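Local coordinates for protein glycoside hydrolase (Streptococcus pneumoniae serotype 4, PDB 6ORH) that probably hydrolyses alpha-L-fucosidic linkages as a family 29 glycoside hydrolase, taking part in the breakdown of host-derived carbohydrate antigens, at residues Pro132-His135 against Asp141-Ala144; Cys344-Leu347 against Thr353-Trp356; Ile296-Asn299 against Leu303-Ala306; His395-Val398 against Val403-Glu406. The protein carries 2 engineered substitutions. One frame throughout, in Å; residues are numbered along the deposited sequence.

Contact 1: residues Pro132-His135 against Asp141-Ala144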
ATOM      1  N   PRO A 132      24.625   7.068  35.796  1.00 18.54           N
ATOM      2  CA  PRO A 132      25.757   8.001  35.767  1.00 19.09           C
ATOM      3  C   PRO A 132      26.870   7.610  34.795  1.00 20.18           C
ATOM      4  O   PRO A 132      27.766   8.400  34.509  1.00 21.27           O
ATOM      5  CB  PRO A 132      26.270   8.047  37.223  1.00 21.23           C
ATOM      6  CG  PRO A 132      25.547   6.943  37.973  1.00 23.94           C
ATOM      7  CD  PRO A 132      24.368   6.495  37.127  1.00 19.84           C
ATOM      8  N   LEU A 133      26.827   6.370  34.280  1.00 18.07           N
ATOM      9  CA  LEU A 133      27.859   5.856  33.392  1.00 17.57           C
ATOM     10  C   LEU A 133      27.523   6.196  31.941  1.00 15.58           C
ATOM     11  O   LEU A 133      28.353   5.978  31.065  1.00 16.31           O
ATOM     12  CB  LEU A 133      27.942   4.330  33.564  1.00 18.72           C
ATOM     13  CG  LEU A 133      28.187   3.817  34.984  1.00 19.92           C
ATOM     14  CD1 LEU A 133      28.205   2.292  34.987  1.00 20.89           C
ATOM     15  CD2 LEU A 133      29.508   4.364  35.516  1.00 20.23           C
ATOM     16  N   TYR A 134      26.292   6.681  31.702  1.00 15.48           N
ATOM     17  CA  TYR A 134      25.849   6.973  30.338  1.00 16.02           C
ATOM     18  C   TYR A 134      26.434   8.300  29.862  1.00 16.83           C
ATOM     19  O   TYR A 134      25.760   9.326  29.848  1.00 16.59           O
ATOM     20  CB  TYR A 134      24.330   6.863  30.162  1.00 14.88           C
ATOM     21  CG  TYR A 134      23.948   6.707  28.710  1.00 14.38           C
ATOM     22  CD1 TYR A 134      23.715   7.815  27.889  1.00 15.18           C
ATOM     23  CD2 TYR A 134      23.853   5.447  28.137  1.00 15.03           C
ATOM     24  CE1 TYR A 134      23.369   7.688  26.548  1.00 14.52           C
ATOM     25  CE2 TYR A 134      23.536   5.305  26.797  1.00 14.02           C
ATOM     26  CZ  TYR A 134      23.279   6.414  26.008  1.00 16.02           C
ATOM     27  OH  TYR A 134      22.993   6.271  24.685  1.00 15.05           O
ATOM     28  N   HIS A 135      27.683   8.211  29.424  1.00 15.69           N
ATOM     29  CA  HIS A 135      28.460   9.370  29.022  1.00 17.83           C
ATOM     30  C   HIS A 135      29.603   8.914  28.133  1.00 16.51           C
ATOM     31  O   HIS A 135      30.188   7.861  28.368  1.00 17.33           O
ATOM     32  CB  HIS A 135      28.980  10.074  30.281  1.00 18.31           C
ATOM     33  CG  HIS A 135      29.406  11.486  30.020  1.00 19.05           C
ATOM     34  ND1 HIS A 135      30.573  11.790  29.345  1.00 21.24           N
ATOM     35  CD2 HIS A 135      28.854  12.667  30.376  1.00 20.25           C
ATOM     36  CE1 HIS A 135      30.718  13.106  29.276  1.00 21.22           C
ATOM     37  NE2 HIS A 135      29.693  13.669  29.920  1.00 19.21           N
ATOM     38  N   ASP A 141      32.539   1.880  30.762  1.00 17.43           N
ATOM     39  CA  ASP A 141      31.865   1.449  31.978  1.00 17.10           C
ATOM     40  C   ASP A 141      30.380   1.215  31.689  1.00 15.27           C
ATOM     41  O   ASP A 141      29.796   0.264  32.215  1.00 16.04           O
ATOM     42  CB  ASP A 141      32.067   2.413  33.155  1.00 19.45           C
ATOM     43  CG  ASP A 141      33.402   2.256  33.868  1.00 26.24           C
ATOM     44  OD1 ASP A 141      34.078   1.253  33.648  1.00 25.65           O
ATOM     45  OD2 ASP A 141      33.735   3.136  34.690  1.00 30.73           O
ATOM     46  N   TYR A 142      29.774   2.054  30.839  1.00 15.67           N
ATOM     47  CA  TYR A 142      28.349   1.867  30.565  1.00 14.12           C
ATOM     48  C   TYR A 142      28.154   0.551  29.814  1.00 14.02           C
ATOM     49  O   TYR A 142      27.225  -0.218  30.137  1.00 14.54           O
ATOM     50  CB  TYR A 142      27.701   3.002  29.748  1.00 14.41           C
ATOM     51  CG  TYR A 142      26.251   2.681  29.477  1.00 12.94           C
ATOM     52  CD1 TYR A 142      25.309   2.706  30.491  1.00 12.69           C
ATOM     53  CD2 TYR A 142      25.847   2.176  28.240  1.00 13.59           C
ATOM     54  CE1 TYR A 142      23.991   2.294  30.293  1.00 12.57           C
ATOM     55  CE2 TYR A 142      24.530   1.787  28.014  1.00 13.30           C
ATOM     56  CZ  TYR A 142      23.606   1.818  29.046  1.00 13.21           C
ATOM     57  OH  TYR A 142      22.302   1.425  28.842  1.00 12.21           O
ATOM     58  N   ASN A 143      29.029   0.316  28.828  1.00 14.76           N
ATOM     59  CA  ASN A 143      28.958  -0.944  28.082  1.00 15.03           C
ATOM     60  C   ASN A 143      29.093  -2.149  29.012  1.00 16.16           C
ATOM     61  O   ASN A 143      28.412  -3.161  28.802  1.00 14.33           O
ATOM     62  CB  ASN A 143      29.991  -1.000  26.962  1.00 15.00           C
ATOM     63  CG  ASN A 143      29.467  -0.265  25.752  1.00 16.55           C
ATOM     64  OD1 ASN A 143      28.570  -0.757  25.071  1.00 16.10           O
ATOM     65  ND2 ASN A 143      30.027   0.904  25.473  1.00 15.69           N
ATOM     66  N   ALA A 144      29.991  -2.075  30.014  1.00 15.13           N
ATOM     67  CA  ALA A 144      30.137  -3.184  30.953  1.00 14.55           C
ATOM     68  C   ALA A 144      28.882  -3.387  31.808  1.00 13.92           C
ATOM     69  O   ALA A 144      28.533  -4.520  32.138  1.00 14.35           O
ATOM     70  CB  ALA A 144      31.391  -3.003  31.797  1.00 15.53           C
TER
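Y134 and Y142 form a T-shaped aromatic pair, with the edge of Y134 directed at the face of Y142. The ring centroids of Y134 and Y142 lie 4.9 Å apart and the planes meet at 82°, close to a right angle. One atom does most of the touching: Y134 CD2 stands 3.6 Å above the plane of the Y142 ring, over its centre, so that it is almost equally far from all six ring carbons. Y142 CG extends anti to the backbone N (chi1 178°), which carries the ring away from the helix toward Y134.

Apolar contacts continue the seam along L133. Its CB lies 4.0 Å from Y142 CB, and L133 CD2 approaches D141 CB, also at 4.0 Å. Two further van der Waals contacts set a carbon against a carbonyl oxygen: L133 CD1 lies 3.8 Å from D141 O, and, tighter, L133 O comes within 3.3 Å of Y142 CB.

No hydrogen bond crosses between 132-135 and 141-144, and the polar ends of both tyrosines are served from elsewhere. Y134 OH is hydrogen-bonded to Y183 OH and R174 NH1, whereas Y142 OH has weak bonds to P126 O and K76 NZ.

Within the loop, H135 N makes a weak bond of 2.9 Å to L133 O, closing an inverse gamma turn centred on Y134. The contact thus folds a beta-alpha loop of the TIM-barrel catalytic domain, the one after strand 119-124, back against the first turn of helix 139-154.

Contact 2: residues Cys344-Leu347 against Thr353-Trp356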
ATOM      1  N   CYS A 344       2.718 -29.605  -9.573  1.00 19.37           N
ATOM      2  CA  CYS A 344       1.698 -28.614  -9.293  1.00 18.91           C
ATOM      3  C   CYS A 344       0.736 -29.054  -8.193  1.00 20.68           C
ATOM      4  O   CYS A 344       0.287 -28.230  -7.400  1.00 19.60           O
ATOM      5  CB  CYS A 344       0.877 -28.286 -10.535  1.00 20.43           C
ATOM      6  SG  CYS A 344       1.826 -27.599 -11.912  1.00 23.16           S
ATOM      7  N   ARG A 345       0.419 -30.359  -8.141  1.00 22.72           N
ATOM      8  CA  ARG A 345      -0.577 -30.851  -7.197  1.00 24.44           C
ATOM      9  C   ARG A 345      -0.118 -30.622  -5.760  1.00 24.15           C
ATOM     10  O   ARG A 345      -0.931 -30.649  -4.837  1.00 26.61           O
ATOM     11  CB  ARG A 345      -0.887 -32.334  -7.462  1.00 24.98           C
ATOM     12  CG  ARG A 345       0.314 -33.261  -7.322  1.00 28.48           C
ATOM     13  CD  ARG A 345      -0.030 -34.752  -7.219  1.00 32.65           C
ATOM     14  NE  ARG A 345      -1.120 -35.031  -6.283  1.00 36.07           N
ATOM     15  CZ  ARG A 345      -1.011 -35.164  -4.956  1.00 38.91           C
ATOM     16  NH1 ARG A 345       0.161 -35.074  -4.348  1.00 36.97           N
ATOM     17  NH2 ARG A 345      -2.095 -35.411  -4.238  1.00 42.24           N
ATOM     18  N   HIS A 346       1.180 -30.350  -5.573  1.00 23.86           N
ATOM     19  CA  HIS A 346       1.726 -30.108  -4.248  1.00 22.90           C
ATOM     20  C   HIS A 346       1.239 -28.792  -3.636  1.00 22.80           C
ATOM     21  O   HIS A 346       1.446 -28.550  -2.447  1.00 25.39           O
ATOM     22  CB  HIS A 346       3.256 -30.188  -4.290  1.00 24.68           C
ATOM     23  CG  HIS A 346       3.735 -31.575  -4.555  1.00 26.27           C
ATOM     24  ND1 HIS A 346       5.042 -31.856  -4.928  1.00 23.88           N
ATOM     25  CD2 HIS A 346       3.067 -32.755  -4.556  1.00 26.46           C
ATOM     26  CE1 HIS A 346       5.171 -33.160  -5.091  1.00 27.63           C
ATOM     27  NE2 HIS A 346       3.960 -33.734  -4.884  1.00 25.85           N
ATOM     28  N   LEU A 347       0.606 -27.932  -4.438  1.00 21.39           N
ATOM     29  CA  LEU A 347       0.188 -26.626  -3.945  1.00 20.14           C
ATOM     30  C   LEU A 347      -1.123 -26.709  -3.166  1.00 20.96           C
ATOM     31  O   LEU A 347      -1.417 -25.817  -2.383  1.00 19.75           O
ATOM     32  CB  LEU A 347       0.063 -25.675  -5.137  1.00 21.29           C
ATOM     33  CG  LEU A 347       1.388 -25.374  -5.824  1.00 22.12           C
ATOM     34  CD1 LEU A 347       1.179 -24.813  -7.227  1.00 24.44           C
ATOM     35  CD2 LEU A 347       2.200 -24.415  -4.964  1.00 23.86           C
ATOM     36  N   THR A 353       4.901 -31.081   3.466  1.00 40.77           N
ATOM     37  CA  THR A 353       6.176 -31.653   3.073  1.00 42.20           C
ATOM     38  C   THR A 353       6.303 -31.688   1.545  1.00 42.22           C
ATOM     39  O   THR A 353       7.307 -32.175   1.030  1.00 39.40           O
ATOM     40  CB  THR A 353       6.389 -33.018   3.736  1.00 44.47           C
ATOM     41  OG1 THR A 353       5.634 -33.971   2.988  1.00 42.46           O
ATOM     42  CG2 THR A 353       6.002 -33.041   5.200  1.00 46.45           C
ATOM     43  N   SER A 354       5.294 -31.174   0.817  1.00 41.91           N
ATOM     44  CA  SER A 354       5.320 -31.183  -0.641  1.00 36.55           C
ATOM     45  C   SER A 354       5.283 -29.753  -1.174  1.00 35.58           C
ATOM     46  O   SER A 354       4.601 -28.898  -0.607  1.00 39.67           O
ATOM     47  CB  SER A 354       4.232 -32.046  -1.233  1.00 37.66           C
ATOM     48  OG  SER A 354       2.952 -31.441  -1.120  1.00 37.63           O
ATOM     49  N   SER A 355       6.039 -29.508  -2.256  1.00 29.72           N
ATOM     50  CA  SER A 355       6.124 -28.183  -2.865  1.00 27.46           C
ATOM     51  C   SER A 355       6.230 -28.276  -4.391  1.00 22.56           C
ATOM     52  O   SER A 355       6.520 -29.341  -4.940  1.00 22.89           O
ATOM     53  CB  SER A 355       7.294 -27.432  -2.320  1.00 27.70           C
ATOM     54  OG  SER A 355       8.463 -27.913  -2.942  1.00 31.36           O
ATOM     55  N   TRP A 356       6.009 -27.130  -5.058  1.00 19.36           N
ATOM     56  CA  TRP A 356       6.044 -26.996  -6.503  1.00 18.57           C
ATOM     57  C   TRP A 356       7.205 -26.076  -6.880  1.00 18.54           C
ATOM     58  O   TRP A 356       7.559 -25.201  -6.100  1.00 19.03           O
ATOM     59  CB  TRP A 356       4.721 -26.418  -7.037  1.00 18.76           C
ATOM     60  CG  TRP A 356       4.819 -25.868  -8.426  1.00 18.94           C
ATOM     61  CD1 TRP A 356       4.635 -26.541  -9.604  1.00 17.35           C
ATOM     62  CD2 TRP A 356       5.170 -24.514  -8.802  1.00 17.82           C
ATOM     63  NE1 TRP A 356       4.831 -25.710 -10.681  1.00 17.38           N
ATOM     64  CE2 TRP A 356       5.165 -24.455 -10.216  1.00 18.36           C
ATOM     65  CE3 TRP A 356       5.505 -23.353  -8.084  1.00 18.19           C
ATOM     66  CZ2 TRP A 356       5.469 -23.289 -10.926  1.00 19.91           C
ATOM     67  CZ3 TRP A 356       5.790 -22.195  -8.794  1.00 17.72           C
ATOM     68  CH2 TRP A 356       5.765 -22.149 -10.192  1.00 19.46           C
TER
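H346 reaches from a short 3-10 turn onto the backbone of 353-356, and every part of its side chain meets a serine. Its CB is the first to touch, 3.4 Å from S354 OG. At CG the ring begins to slide under S354 CB, which lies 3.4 Å above the ring plane, displaced from the centre toward the rim, in a CH-pi contact. ND1 turns to the other partner and donates a 2.9 Å hydrogen bond to S355 O at an N-H...O angle of 153°. The acceptor lies in the plane of the imidazole, but seen from the S355 carbonyl the donor sits well above the carbonyl plane. One face is against S354 and ND1 is held by S355, which should restrict the ring's rotation. Farther round, CD2 remains under S354 CB, and NE2 ends 4.0 Å from it.

This is a calcium-binding loop of the F5/8 type C beta-sandwich domain: H346, D349, L351, S354 and T443 have been seen to bind calcium in this protein, although no ion is bound to this chain. Here S354 OG is hydrogen-bonded to D349 OD2 and L351 O.

Toward the interior, L347 CG packs 3.7 Å from W356 CB, with both methyls close to the same carbon. C344 SG lies oblique to the indole, 3.8 Å from W356 CD1, while W356 NE1 is hydrogen-bonded to P336 O. L366 of strand 364-370 touches C344, L347 and W356 alike.

Contact 3: residues Ile296-Asn299 against Leu303-Ala306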
ATOM      1  N   ILE A 296       0.770  -4.516  24.267  1.00 12.68           N
ATOM      2  CA  ILE A 296      -0.400  -4.443  25.146  1.00 13.80           C
ATOM      3  C   ILE A 296       0.125  -3.951  26.494  1.00 13.96           C
ATOM      4  O   ILE A 296       0.877  -4.686  27.148  1.00 14.39           O
ATOM      5  CB  ILE A 296      -1.075  -5.819  25.362  1.00 14.60           C
ATOM      6  CG1 ILE A 296      -1.193  -6.655  24.082  1.00 17.54           C
ATOM      7  CG2 ILE A 296      -2.412  -5.621  26.086  1.00 15.79           C
ATOM      8  CD1 ILE A 296      -2.170  -6.077  23.128  1.00 19.24           C
ATOM      9  N   PRO A 297      -0.195  -2.701  26.909  1.00 13.63           N
ATOM     10  CA  PRO A 297       0.389  -2.114  28.119  1.00 13.63           C
ATOM     11  C   PRO A 297      -0.466  -2.318  29.361  1.00 14.84           C
ATOM     12  O   PRO A 297      -1.601  -1.865  29.431  1.00 15.03           O
ATOM     13  CB  PRO A 297       0.442  -0.626  27.785  1.00 13.95           C
ATOM     14  CG  PRO A 297      -0.762  -0.423  26.875  1.00 14.40           C
ATOM     15  CD  PRO A 297      -0.981  -1.727  26.123  1.00 14.49           C
ATOM     16  N   PRO A 298       0.056  -3.015  30.392  1.00 13.59           N
ATOM     17  CA  PRO A 298      -0.680  -3.114  31.654  1.00 13.81           C
ATOM     18  C   PRO A 298      -0.872  -1.730  32.274  1.00 13.82           C
ATOM     19  O   PRO A 298      -0.061  -0.807  32.093  1.00 14.25           O
ATOM     20  CB  PRO A 298       0.286  -3.942  32.527  1.00 13.58           C
ATOM     21  CG  PRO A 298       1.089  -4.747  31.524  1.00 13.33           C
ATOM     22  CD  PRO A 298       1.331  -3.753  30.403  1.00 14.28           C
ATOM     23  N   ASN A 299      -1.956  -1.625  33.065  1.00 13.42           N
ATOM     24  CA  ASN A 299      -2.389  -0.392  33.708  1.00 14.32           C
ATOM     25  C   ASN A 299      -1.683  -0.226  35.053  1.00 14.80           C
ATOM     26  O   ASN A 299      -0.787  -0.987  35.395  1.00 14.50           O
ATOM     27  CB  ASN A 299      -3.924  -0.340  33.812  1.00 14.56           C
ATOM     28  CG  ASN A 299      -4.491  -1.405  34.737  1.00 15.26           C
ATOM     29  OD1 ASN A 299      -3.770  -1.963  35.567  1.00 15.51           O
ATOM     30  ND2 ASN A 299      -5.761  -1.732  34.567  1.00 16.54           N
ATOM     31  N   LEU A 303      -2.575  -4.762  35.459  1.00 13.36           N
ATOM     32  CA  LEU A 303      -3.473  -5.656  34.729  1.00 13.30           C
ATOM     33  C   LEU A 303      -3.665  -5.113  33.310  1.00 13.44           C
ATOM     34  O   LEU A 303      -3.574  -3.911  33.102  1.00 14.52           O
ATOM     35  CB  LEU A 303      -4.818  -5.759  35.466  1.00 14.59           C
ATOM     36  CG  LEU A 303      -4.730  -6.396  36.863  1.00 13.71           C
ATOM     37  CD1 LEU A 303      -6.114  -6.384  37.500  1.00 13.85           C
ATOM     38  CD2 LEU A 303      -4.276  -7.861  36.774  1.00 13.67           C
ATOM     39  N   PHE A 304      -3.937  -5.992  32.349  1.00 14.84           N
ATOM     40  CA  PHE A 304      -4.307  -5.498  31.019  1.00 14.10           C
ATOM     41  C   PHE A 304      -5.690  -4.858  31.140  1.00 16.07           C
ATOM     42  O   PHE A 304      -6.540  -5.315  31.920  1.00 18.13           O
ATOM     43  CB  PHE A 304      -4.435  -6.664  30.035  1.00 14.03           C
ATOM     44  CG  PHE A 304      -3.132  -7.246  29.524  1.00 14.43           C
ATOM     45  CD1 PHE A 304      -1.945  -6.530  29.577  1.00 14.37           C
ATOM     46  CD2 PHE A 304      -3.116  -8.506  28.939  1.00 15.11           C
ATOM     47  CE1 PHE A 304      -0.758  -7.099  29.100  1.00 14.68           C
ATOM     48  CE2 PHE A 304      -1.936  -9.044  28.421  1.00 15.08           C
ATOM     49  CZ  PHE A 304      -0.763  -8.346  28.514  1.00 14.16           C
ATOM     50  N   ASP A 305      -5.924  -3.819  30.336  1.00 16.04           N
ATOM     51  CA  ASP A 305      -7.208  -3.118  30.321  1.00 16.58           C
ATOM     52  C   ASP A 305      -8.308  -4.036  29.796  1.00 16.74           C
ATOM     53  O   ASP A 305      -8.085  -4.811  28.865  1.00 15.83           O
ATOM     54  CB  ASP A 305      -7.089  -1.862  29.446  1.00 16.88           C
ATOM     55  CG  ASP A 305      -8.367  -1.043  29.424  1.00 18.86           C
ATOM     56  OD1 ASP A 305      -8.513  -0.213  30.323  1.00 19.25           O
ATOM     57  OD2 ASP A 305      -9.189  -1.264  28.519  1.00 19.60           O
ATOM     58  N   ALA A 306      -9.529  -3.936  30.377  1.00 15.28           N
ATOM     59  CA  ALA A 306     -10.636  -4.804  30.006  1.00 16.62           C
ATOM     60  C   ALA A 306     -10.960  -4.741  28.508  1.00 15.73           C
ATOM     61  O   ALA A 306     -11.295  -5.778  27.923  1.00 17.01           O
ATOM     62  CB  ALA A 306     -11.862  -4.450  30.831  1.00 16.85           C
TER
HETATM   63  O   HOH W   1      -3.931  -3.124  28.526  1.00 16.04           O
HETATM   64  O   HOH W   2      -7.647  -0.454  32.780  1.00 20.57           O
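N299 and L303 clasp each other through two hydrogen bonds, closing the loop that leads from strand 292-295 of the TIM barrel to helix 306-322. In one, N299 N donates to L303 O at 2.8 Å, nearly straight at 167°. In the other, L303 N returns a 3.0 Å bond to N299 OD1, approaching from above the plane of the amide. OD1 also takes a weak bond from A301 N. The asparagine CG lies between its backbone N and carbonyl carbon (chi1 66°), a torsion that curls the amide back over the loop toward L303.

Two waters join further polar groups of the two segments. The first accepts from D305 N and donates to P297 O, linking the two segments where no direct bond forms. The second receives N299 ND2 at 2.9 Å and donates to D305 OD1. D305 stands at the N-cap of the following helix; its side chain caps a backbone N just beyond, and OD2 forms a salt bridge with K307 NZ, so both carboxylate oxygens are engaged.

Away from these polar groups, F304 is held by apolar contacts. P298 CG lies 3.8 Å from F304 CE1, and W59 of helix 56-65 stacks with the phenyl ring. I296 crosses F304 at about a right angle in a CH-pi contact, its CG2 methyl sitting 3.6 Å above the plane of the F304 ring, over its centre.

Contact 4: residues His395-Val398 against Val403-Glu406. With NDG (2-acetamido-2-deoxy-alpha-D-glucopyranose), chain D.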
ATOM      1  N   HIS A 395       0.741 -11.841 -10.301  1.00 14.22           N
ATOM      2  CA  HIS A 395      -0.628 -11.364 -10.248  1.00 14.26           C
ATOM      3  C   HIS A 395      -1.569 -12.568 -10.228  1.00 14.28           C
ATOM      4  O   HIS A 395      -1.156 -13.696 -10.485  1.00 16.18           O
ATOM      5  CB  HIS A 395      -0.943 -10.342 -11.362  1.00 14.43           C
ATOM      6  CG  HIS A 395      -0.818 -10.864 -12.756  1.00 16.25           C
ATOM      7  ND1 HIS A 395       0.395 -10.883 -13.422  1.00 15.43           N
ATOM      8  CD2 HIS A 395      -1.744 -11.361 -13.621  1.00 17.62           C
ATOM      9  CE1 HIS A 395       0.219 -11.392 -14.633  1.00 17.60           C
ATOM     10  NE2 HIS A 395      -1.082 -11.688 -14.772  1.00 18.14           N
ATOM     11  N   VAL A 396      -2.825 -12.304  -9.894  1.00 14.01           N
ATOM     12  CA  VAL A 396      -3.827 -13.346  -9.744  1.00 15.09           C
ATOM     13  C   VAL A 396      -5.041 -12.928 -10.565  1.00 16.01           C
ATOM     14  O   VAL A 396      -5.452 -11.770 -10.551  1.00 15.41           O
ATOM     15  CB  VAL A 396      -4.209 -13.471  -8.257  1.00 14.54           C
ATOM     16  CG1 VAL A 396      -5.304 -14.518  -8.064  1.00 15.95           C
ATOM     17  CG2 VAL A 396      -2.998 -13.890  -7.440  1.00 15.41           C
ATOM     18  N   GLN A 397      -5.633 -13.895 -11.281  1.00 17.12           N
ATOM     19  CA  GLN A 397      -6.847 -13.598 -12.022  1.00 18.83           C
ATOM     20  C   GLN A 397      -7.896 -14.659 -11.715  1.00 17.53           C
ATOM     21  O   GLN A 397      -7.565 -15.757 -11.272  1.00 17.64           O
ATOM     22  CB  GLN A 397      -6.618 -13.612 -13.536  1.00 20.04           C
ATOM     23  CG  GLN A 397      -5.313 -12.988 -13.985  1.00 24.13           C
ATOM     24  CD  GLN A 397      -5.205 -13.189 -15.470  1.00 30.68           C
ATOM     25  OE1 GLN A 397      -5.324 -14.308 -15.965  1.00 31.37           O
ATOM     26  NE2 GLN A 397      -5.042 -12.092 -16.188  1.00 32.01           N
ATOM     27  N   VAL A 398      -9.159 -14.306 -11.960  1.00 18.31           N
ATOM     28  CA  VAL A 398     -10.267 -15.232 -11.763  1.00 17.74           C
ATOM     29  C   VAL A 398     -11.161 -15.173 -12.998  1.00 19.46           C
ATOM     30  O   VAL A 398     -11.311 -14.111 -13.591  1.00 20.41           O
ATOM     31  CB  VAL A 398     -11.035 -14.929 -10.467  1.00 20.92           C
ATOM     32  CG1 VAL A 398     -10.176 -15.239  -9.237  1.00 20.55           C
ATOM     33  CG2 VAL A 398     -11.527 -13.492 -10.409  1.00 22.89           C
ATOM     34  N   VAL A 403     -14.585 -14.461 -18.869  1.00 25.08           N
ATOM     35  CA  VAL A 403     -13.516 -13.485 -19.068  1.00 22.12           C
ATOM     36  C   VAL A 403     -12.568 -13.569 -17.868  1.00 20.93           C
ATOM     37  O   VAL A 403     -13.033 -13.538 -16.745  1.00 21.87           O
ATOM     38  CB  VAL A 403     -14.054 -12.044 -19.207  1.00 24.71           C
ATOM     39  CG1 VAL A 403     -12.923 -11.024 -19.373  1.00 24.77           C
ATOM     40  CG2 VAL A 403     -15.070 -11.911 -20.343  1.00 26.72           C
ATOM     41  N   TRP A 404     -11.268 -13.630 -18.145  1.00 20.99           N
ATOM     42  CA  TRP A 404     -10.278 -13.639 -17.072  1.00 20.59           C
ATOM     43  C   TRP A 404     -10.100 -12.215 -16.561  1.00 21.93           C
ATOM     44  O   TRP A 404      -9.660 -11.344 -17.306  1.00 22.97           O
ATOM     45  CB  TRP A 404      -8.968 -14.227 -17.590  1.00 19.94           C
ATOM     46  CG  TRP A 404      -9.039 -15.724 -17.689  1.00 20.71           C
ATOM     47  CD1 TRP A 404      -9.264 -16.457 -18.823  1.00 22.04           C
ATOM     48  CD2 TRP A 404      -8.929 -16.675 -16.614  1.00 20.02           C
ATOM     49  NE1 TRP A 404      -9.272 -17.797 -18.529  1.00 22.61           N
ATOM     50  CE2 TRP A 404      -9.090 -17.958 -17.177  1.00 21.89           C
ATOM     51  CE3 TRP A 404      -8.728 -16.574 -15.224  1.00 19.00           C
ATOM     52  CZ2 TRP A 404      -9.028 -19.123 -16.408  1.00 21.46           C
ATOM     53  CZ3 TRP A 404      -8.685 -17.724 -14.467  1.00 19.68           C
ATOM     54  CH2 TRP A 404      -8.805 -18.987 -15.056  1.00 21.24           C
ATOM     55  N   GLN A 405     -10.494 -11.997 -15.305  1.00 21.51           N
ATOM     56  CA  GLN A 405     -10.536 -10.657 -14.737  1.00 23.19           C
ATOM     57  C   GLN A 405      -9.518 -10.584 -13.603  1.00 22.26           C
ATOM     58  O   GLN A 405      -9.165 -11.590 -13.009  1.00 20.26           O
ATOM     59  CB  GLN A 405     -11.946 -10.319 -14.248  1.00 24.52           C
ATOM     60  CG  GLN A 405     -12.925 -10.030 -15.385  1.00 31.80           C
ATOM     61  CD  GLN A 405     -14.335  -9.776 -14.901  1.00 36.88           C
ATOM     62  OE1 GLN A 405     -15.230  -9.452 -15.686  1.00 40.16           O
ATOM     63  NE2 GLN A 405     -14.555  -9.943 -13.603  1.00 36.42           N
ATOM     64  N   GLU A 406      -9.067  -9.373 -13.278  1.00 24.70           N
ATOM     65  CA  GLU A 406      -8.014  -9.303 -12.271  1.00 25.34           C
ATOM     66  C   GLU A 406      -8.605  -9.511 -10.888  1.00 22.76           C
ATOM     67  O   GLU A 406      -9.745  -9.103 -10.593  1.00 24.80           O
ATOM     68  CB  GLU A 406      -7.215  -8.005 -12.370  1.00 29.76           C
ATOM     69  CG  GLU A 406      -8.105  -6.799 -12.362  1.00 32.37           C
ATOM     70  CD  GLU A 406      -7.333  -5.499 -12.330  1.00 27.28           C
ATOM     71  OE1 GLU A 406      -6.596  -5.200 -13.328  1.00 29.56           O
ATOM     72  OE2 GLU A 406      -7.499  -4.802 -11.343  1.00 28.26           O
TER
HETATM   73  C1  NDG D   1      -9.814  -7.926 -18.515  1.00 17.54           C
HETATM   74  C2  NDG D   1     -10.508  -6.576 -18.549  1.00 17.74           C
HETATM   75  C3  NDG D   1      -9.769  -5.649 -19.519  1.00 16.48           C
HETATM   76  C4  NDG D   1      -8.290  -5.566 -19.114  1.00 16.79           C
HETATM   77  C5  NDG D   1      -7.628  -6.918 -18.802  1.00 18.45           C
HETATM   78  C6  NDG D   1      -6.343  -6.741 -18.007  1.00 19.73           C
HETATM   79  C7  NDG D   1     -12.886  -6.842 -18.089  1.00 19.33           C
HETATM   80  C8  NDG D   1     -14.221  -7.233 -18.658  1.00 20.60           C
HETATM   81  O5  NDG D   1      -8.466  -7.757 -17.956  1.00 18.27           O
HETATM   82  O3  NDG D   1     -10.405  -4.360 -19.362  1.00 18.02           O
HETATM   83  O4  NDG D   1      -7.561  -5.019 -20.220  1.00 17.32           O
HETATM   84  O6  NDG D   1      -5.662  -7.992 -18.081  1.00 22.26           O
HETATM   85  O7  NDG D   1     -12.754  -6.557 -16.908  1.00 23.15           O
HETATM   86  N2  NDG D   1     -11.868  -6.814 -18.978  1.00 18.21           N
HETATM   87  O1  NDG D   1      -9.826  -8.559 -19.803  1.00 18.59           O
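V398 and Q405 pair through their backbones in an antiparallel beta hairpin at the margin of a five-stranded sheet in the F5/8 type C domain, where strand 403-410 is the outermost strand within this chain. They form a hydrogen-bonded pair: V398 N donates to Q405 O at 2.9 Å, and Q405 N donates to V398 O at 2.8 Å and 175°. The next pair, Q397 with E406, is non-hydrogen-bonded, and its side chains diverge. An angle of 138° between the strand directions reflects a marked twist between the two short segments.

W404 lies against the first strand. Its six-membered ring rests against the backbone, with W404 CE3 3.6 Å from V398 C, and Q397 O lies at the ring edge, in its plane. The Q397 side chain crosses that of W404 at about a right angle, yet the planes of its amide and the indole are only 13° apart; Q397 OE1 ends 4.0 Å from W404 CB. R430 of the adjoining strand 428-436 adds a cation-pi contact to the indole.

The outer side of the hairpin faces the second subunit. E406 OE2 forms a salt bridge with R216 NH2 and a hydrogen bond with Q215 N, both of that subunit. Q215 NE2 of the second subunit is also hydrogen-bonded to the N-acetylglucosamine, which is therefore bordered by both chains. V403, W404 and Q405 meet the sugar by packing: W404 O lies 3.6 Å from the sugar C1, and Q405 CG approaches the acetamide oxygen O7 at 3.8 Å.

In the fold
Contacts 1 and 3 both shape loops of the catalytic barrel, with centres 33 Å apart and no touch between them. Neither reaches the bound fucose: the side chain of Y134 in contact 1 is about 10 Å from it and that of P297 in contact 3 about 11 Å. Contacts 2 and 4 belong to the F5/8 type C domain, where their nearest atoms are about 11 Å apart; the calcium-site loop and the sugar-contacting hairpin are thus separate features. Some 60 Å divides the centres of contacts 1 and 4 within one chain, but contact 4 borders glycan together with the second subunit, probably supplementing that subunit's pocket.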